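SAM-dependent O-methyltransferase (Leptospira interrogans, PDB 2HNK) probably transfers a methyl group from S-adenosylmethionine to a hydroxyl group of an acceptor substrate, and binds the product S-adenosylhomocysteine in a Rossmann-like fold. Local coordinates at residues 100-105 / 109-114; 113-118 / 139-144. One frame throughout, in Å; residues are numbered along the deposited sequence.

Interaction 1: residues 100-105 / 109-114; sequences VARKYW and GLENKI
The indole of W105 takes the end of I114 over one face: methyl CD1 sits 3.4 Å from the centroid of the W105 five-membered ring, 13° off the ring normal, a CH-pi contact. I114 CG2 follows the same face to the six-membered ring, 3.7 Å from W105 CH2. Beside this apolar pair, R102 NH1 donates to E111 OE1 at 2.9 Å in a salt bridge. The carboxylate lies at the edge of the guanidinium, close to its plane, and is met on the anti side of OE1, with the two flat groups turned 47° apart. R102 reaches it by a bend at chi3 (-68°), which also turns one face of the R102 guanidinium to the edge of the indole, at W105 CZ3. The other carboxylate oxygen, OE2, makes a salt bridge with K106, and W105 NE1 is hydrogen-bonded to S75 OG.

What brings these groups together is the end of helix 95-107. G109, with positive phi, leaves the helix in a Schellman motif, and L110 N returns a hydrogen bond of 2.9 Å to W105 O. The 3-10 turn 111-113 then carries the chain on to I114, where strand 114-118 begins. With a lysine on one oxygen and an arginine on the other, E111 is probably held as the carboxylate, and its partly exposed ion pair borders the buried indole and isoleucine.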
loop_
_atom_site.group_PDB
_atom_site.type_symbol
_atom_site.label_atom_id
_atom_site.label_comp_id
_atom_site.label_asym_id
_atom_site.label_seq_id
_atom_site.Cartn_x
_atom_site.Cartn_y
_atom_site.Cartn_z
ATOM N N VAL C 100 6.629 14.215 -24.001
ATOM C CA VAL C 100 5.884 14.966 -22.984
ATOM C C VAL C 100 6.403 14.605 -21.587
ATOM O O VAL C 100 6.657 15.490 -20.774
ATOM C CB VAL C 100 4.351 14.724 -23.052
ATOM C CG1 VAL C 100 3.604 15.616 -22.019
ATOM C CG2 VAL C 100 3.824 14.961 -24.461
ATOM N N ALA C 101 6.579 13.308 -21.325
ATOM C CA ALA C 101 7.146 12.842 -20.057
ATOM C C ALA C 101 8.458 13.557 -19.726
ATOM O O ALA C 101 8.577 14.152 -18.659
ATOM C CB ALA C 101 7.341 11.334 -20.072
ATOM N N ARG C 102 9.423 13.521 -20.650
ATOM C CA ARG C 102 10.730 14.151 -20.426
ATOM C C ARG C 102 10.641 15.655 -20.197
ATOM O O ARG C 102 11.390 16.215 -19.394
ATOM C CB ARG C 102 11.713 13.841 -21.558
ATOM C CG ARG C 102 13.109 14.364 -21.256
ATOM C CD ARG C 102 14.127 13.948 -22.295
ATOM N NE ARG C 102 14.397 12.510 -22.296
ATOM C CZ ARG C 102 15.102 11.864 -21.373
ATOM N NH1 ARG C 102 15.593 12.512 -20.319
ATOM N NH2 ARG C 102 15.307 10.558 -21.498
ATOM N N LYS C 103 9.721 16.307 -20.896
ATOM C CA LYS C 103 9.421 17.706 -20.632
ATOM C C LYS C 103 9.197 17.923 -19.126
ATOM O O LYS C 103 9.750 18.846 -18.535
ATOM C CB LYS C 103 8.197 18.142 -21.434
ATOM C CG LYS C 103 7.730 19.554 -21.141
ATOM C CD LYS C 103 6.354 19.783 -21.706
ATOM C CE LYS C 103 5.817 21.116 -21.261
ATOM N NZ LYS C 103 4.545 21.445 -21.965
ATOM N N TYR C 104 8.415 17.043 -18.505
ATOM C CA TYR C 104 8.095 17.182 -17.079
ATOM C C TYR C 104 9.180 16.659 -16.149
ATOM O O TYR C 104 9.385 17.227 -15.082
ATOM C CB TYR C 104 6.710 16.613 -16.765
ATOM C CG TYR C 104 5.644 17.506 -17.329
ATOM C CD1 TYR C 104 5.148 17.302 -18.621
ATOM C CD2 TYR C 104 5.169 18.605 -16.597
ATOM C CE1 TYR C 104 4.186 18.151 -19.162
ATOM C CE2 TYR C 104 4.213 19.462 -17.129
ATOM C CZ TYR C 104 3.728 19.231 -18.414
ATOM O OH TYR C 104 2.773 20.073 -18.941
ATOM N N TRP C 105 9.886 15.605 -16.558
ATOM C CA TRP C 105 11.084 15.178 -15.837
ATOM C C TRP C 105 12.078 16.349 -15.702
ATOM O O TRP C 105 12.623 16.596 -14.615
ATOM C CB TRP C 105 11.776 14.011 -16.546
ATOM C CG TRP C 105 10.943 12.775 -16.743
ATOM C CD1 TRP C 105 9.830 12.399 -16.033
ATOM C CD2 TRP C 105 11.193 11.721 -17.683
ATOM N NE1 TRP C 105 9.369 11.188 -16.485
ATOM C CE2 TRP C 105 10.183 10.747 -17.495
ATOM C CE3 TRP C 105 12.168 11.505 -18.669
ATOM C CZ2 TRP C 105 10.112 9.576 -18.265
ATOM C CZ3 TRP C 105 12.100 10.343 -19.439
ATOM C CH2 TRP C 105 11.078 9.389 -19.227
ATOM N N GLY C 109 13.501 18.529 -12.528
ATOM C CA GLY C 109 14.919 18.272 -12.273
ATOM C C GLY C 109 15.234 16.835 -11.894
ATOM O O GLY C 109 16.134 16.592 -11.086
ATOM N N LEU C 110 14.507 15.891 -12.491
ATOM C CA LEU C 110 14.573 14.477 -12.105
ATOM C C LEU C 110 15.235 13.560 -13.138
ATOM O O LEU C 110 15.362 12.354 -12.904
ATOM C CB LEU C 110 13.159 13.948 -11.796
ATOM C CG LEU C 110 12.430 14.562 -10.591
ATOM C CD1 LEU C 110 10.927 14.324 -10.690
ATOM C CD2 LEU C 110 12.992 14.027 -9.276
ATOM N N GLU C 111 15.654 14.123 -14.271
ATOM C CA GLU C 111 16.228 13.337 -15.370
ATOM C C GLU C 111 17.403 12.452 -14.984
ATOM O O GLU C 111 17.544 11.338 -15.502
ATOM C CB GLU C 111 16.639 14.237 -16.519
ATOM C CG GLU C 111 15.475 14.723 -17.356
ATOM C CD GLU C 111 15.923 15.671 -18.433
ATOM O OE1 GLU C 111 15.853 15.292 -19.622
ATOM O OE2 GLU C 111 16.369 16.783 -18.084
ATOM N N ASN C 112 18.240 12.950 -14.077
ATOM C CA ASN C 112 19.401 12.200 -13.609
ATOM C C ASN C 112 19.015 10.820 -13.062
ATOM O O ASN C 112 19.752 9.846 -13.228
ATOM C CB ASN C 112 20.215 13.021 -12.597
ATOM C CG ASN C 112 19.533 13.149 -11.236
ATOM O OD1 ASN C 112 19.939 12.492 -10.277
ATOM N ND2 ASN C 112 18.507 13.992 -11.143
ATOM N N LYS C 113 17.826 10.745 -12.468
ATOM C CA LYS C 113 17.304 9.511 -11.857
ATOM C C LYS C 113 16.617 8.587 -12.853
ATOM O O LYS C 113 16.314 7.449 -12.518
ATOM C CB LYS C 113 16.306 9.867 -10.749
ATOM C CG LYS C 113 16.941 10.338 -9.447
ATOM C CD LYS C 113 15.928 11.082 -8.577
ATOM C CE LYS C 113 16.012 10.634 -7.135
ATOM N NZ LYS C 113 15.050 11.381 -6.273
ATOM N N ILE C 114 16.368 9.075 -14.069
ATOM C CA ILE C 114 15.478 8.391 -15.012
ATOM C C ILE C 114 16.191 7.877 -16.260
ATOM O O ILE C 114 16.979 8.604 -16.873
ATOM C CB ILE C 114 14.296 9.303 -15.429
ATOM C CG1 ILE C 114 13.528 9.784 -14.195
ATOM C CG2 ILE C 114 13.364 8.584 -16.388
ATOM C CD1 ILE C 114 12.548 10.886 -14.478
#

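Interaction 2: residues 113-118 / 139-144; sequences KIFLKL and SDFAFG
Strand 114-118 and the irregular loop 139-144 come closest at F115 and F141, whose CA atoms are 7.9 Å apart, too far for backbone pairing, so the gap is bridged by side chains and by the loop carbonyl of S139. The ring of F115 does most of this work. F141 CB rests over one of its faces, 3.9 Å from the ring centroid and 14° off the normal, in a CH-pi contact. At the edge of the same ring, F115 CE2 lies 3.3 Å from S139 O, near the ring plane. The F141 ring meets F115 obliquely, the planes 44° apart and the centroids separated by 5.3 Å. With CG opposite the backbone N (chi1 173°), the F141 ring lies beside F115, bringing F141 CD1 to 4.2 Å from F115 CD1.

Both phenylalanines also touch K87 and L89 of the neighbouring strand 87-92, and F141 continues onto I148 of strand 148-153. D140 O accepts from K87 NZ, and F141 O from R63 NE. Strand 114-118 is the outermost parallel strand at one side of the Rossmann-like sheet, and the loop belongs to the beta-alpha-beta crossover that runs from it through helix 121-130 to strand 148-153, setting F141 against one face of the sheet.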
loop_
_atom_site.group_PDB
_atom_site.type_symbol
_atom_site.label_atom_id
_atom_site.label_comp_id
_atom_site.label_asym_id
_atom_site.label_seq_id
_atom_site.Cartn_x
_atom_site.Cartn_y
_atom_site.Cartn_z
ATOM N N LYS C 113 17.826 10.745 -12.468
ATOM C CA LYS C 113 17.304 9.511 -11.857
ATOM C C LYS C 113 16.617 8.587 -12.853
ATOM O O LYS C 113 16.314 7.449 -12.518
ATOM C CB LYS C 113 16.306 9.867 -10.749
ATOM C CG LYS C 113 16.941 10.338 -9.447
ATOM C CD LYS C 113 15.928 11.082 -8.577
ATOM C CE LYS C 113 16.012 10.634 -7.135
ATOM N NZ LYS C 113 15.050 11.381 -6.273
ATOM N N ILE C 114 16.368 9.075 -14.069
ATOM C CA ILE C 114 15.478 8.391 -15.012
ATOM C C ILE C 114 16.191 7.877 -16.260
ATOM O O ILE C 114 16.979 8.604 -16.873
ATOM C CB ILE C 114 14.296 9.303 -15.429
ATOM C CG1 ILE C 114 13.528 9.784 -14.195
ATOM C CG2 ILE C 114 13.364 8.584 -16.388
ATOM C CD1 ILE C 114 12.548 10.886 -14.478
ATOM N N PHE C 115 15.882 6.628 -16.621
ATOM C CA PHE C 115 16.421 5.939 -17.790
ATOM C C PHE C 115 15.278 5.577 -18.738
ATOM O O PHE C 115 14.240 5.076 -18.309
ATOM C CB PHE C 115 17.135 4.652 -17.366
ATOM C CG PHE C 115 18.334 4.875 -16.482
ATOM C CD1 PHE C 115 18.189 5.375 -15.184
ATOM C CD2 PHE C 115 19.612 4.556 -16.936
ATOM C CE1 PHE C 115 19.295 5.577 -14.371
ATOM C CE2 PHE C 115 20.727 4.742 -16.120
ATOM C CZ PHE C 115 20.572 5.253 -14.842
ATOM N N LEU C 116 15.463 5.813 -20.025
ATOM C CA LEU C 116 14.408 5.530 -20.991
ATOM C C LEU C 116 14.884 4.560 -22.066
ATOM O O LEU C 116 15.979 4.705 -22.610
ATOM C CB LEU C 116 13.898 6.831 -21.621
ATOM C CG LEU C 116 12.765 6.791 -22.658
ATOM C CD1 LEU C 116 11.456 6.314 -22.068
ATOM C CD2 LEU C 116 12.589 8.163 -23.269
ATOM N N LYS C 117 14.057 3.558 -22.338
ATOM C CA LYS C 117 14.256 2.667 -23.456
ATOM C C LYS C 117 12.964 2.558 -24.259
ATOM O O LYS C 117 11.991 1.941 -23.818
ATOM C CB LYS C 117 14.722 1.284 -22.996
ATOM C CG LYS C 117 15.190 0.368 -24.143
ATOM C CD LYS C 117 16.247 1.043 -25.019
ATOM C CE LYS C 117 16.640 0.175 -26.212
ATOM N NZ LYS C 117 15.522 0.027 -27.173
ATOM N N LEU C 118 12.979 3.175 -25.439
ATOM C CA LEU C 118 11.882 3.093 -26.390
ATOM C C LEU C 118 11.955 1.782 -27.145
ATOM O O LEU C 118 13.042 1.268 -27.416
ATOM C CB LEU C 118 11.935 4.259 -27.383
ATOM C CG LEU C 118 11.757 5.676 -26.826
ATOM C CD1 LEU C 118 12.186 6.699 -27.872
ATOM C CD2 LEU C 118 10.312 5.950 -26.340
ATOM N N SER C 139 23.231 1.225 -18.311
ATOM C CA SER C 139 24.510 1.416 -17.644
ATOM C C SER C 139 24.315 2.268 -16.390
ATOM O O SER C 139 23.723 3.362 -16.447
ATOM C CB SER C 139 25.528 2.061 -18.591
ATOM O OG SER C 139 26.741 2.345 -17.903
ATOM N N ASP C 140 24.798 1.737 -15.266
ATOM C CA ASP C 140 24.697 2.361 -13.939
ATOM C C ASP C 140 23.270 2.326 -13.357
ATOM O O ASP C 140 22.965 3.019 -12.376
ATOM C CB ASP C 140 25.271 3.790 -13.939
ATOM C CG ASP C 140 25.820 4.204 -12.577
ATOM O OD1 ASP C 140 25.768 3.394 -11.624
ATOM O OD2 ASP C 140 26.312 5.345 -12.455
ATOM N N PHE C 141 22.413 1.511 -13.968
ATOM C CA PHE C 141 21.076 1.225 -13.440
ATOM C C PHE C 141 21.090 -0.195 -12.878
ATOM O O PHE C 141 21.361 -0.382 -11.687
ATOM C CB PHE C 141 19.999 1.413 -14.528
ATOM C CG PHE C 141 18.612 0.984 -14.113
ATOM C CD1 PHE C 141 17.872 1.739 -13.206
ATOM C CD2 PHE C 141 18.039 -0.167 -14.648
ATOM C CE1 PHE C 141 16.584 1.338 -12.831
ATOM C CE2 PHE C 141 16.768 -0.573 -14.274
ATOM C CZ PHE C 141 16.035 0.184 -13.367
ATOM N N ALA C 142 20.840 -1.186 -13.736
ATOM C CA ALA C 142 20.813 -2.599 -13.334
ATOM C C ALA C 142 20.670 -3.495 -14.560
ATOM O O ALA C 142 20.298 -3.021 -15.633
ATOM C CB ALA C 142 19.673 -2.865 -12.341
ATOM N N PHE C 143 20.981 -4.782 -14.395
ATOM C CA PHE C 143 20.766 -5.784 -15.441
ATOM C C PHE C 143 20.810 -7.196 -14.880
ATOM O O PHE C 143 21.245 -7.410 -13.750
ATOM C CB PHE C 143 21.757 -5.623 -16.605
ATOM C CG PHE C 143 23.173 -5.950 -16.249
ATOM C CD1 PHE C 143 23.693 -7.223 -16.503
ATOM C CD2 PHE C 143 23.998 -4.989 -15.669
ATOM C CE1 PHE C 143 25.010 -7.532 -16.173
ATOM C CE2 PHE C 143 25.321 -5.286 -15.337
ATOM C CZ PHE C 143 25.829 -6.563 -15.593
ATOM N N GLY C 144 20.345 -8.155 -15.673
ATOM C CA GLY C 144 20.355 -9.560 -15.267
ATOM C C GLY C 144 19.195 -9.900 -14.355
ATOM O O GLY C 144 18.500 -9.003 -13.874
#

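Both interactions meet at K113 and I114, where the turn after helix 95-107 becomes strand 114-118, and their centres are about 14 Å apart. Interaction 1 joins neighbours in sequence, closing the helix-to-strand connection; interaction 2 ties the same strand to a loop more than twenty residues further on. I114 faces the helix and F115 faces the loop, which puts the two contacts on opposite sides of the sheet edge. W105, I114 and F141 are buried, whereas the R102-E111 ion pair, S139 and D140 lie toward solvent. Interaction 1 mixes a salt bridge and a backbone hydrogen bond with its apolar packing, whereas interaction 2 rests on aromatic and CH-pi contacts. L116 packs on R102 and W105, linking strand to helix.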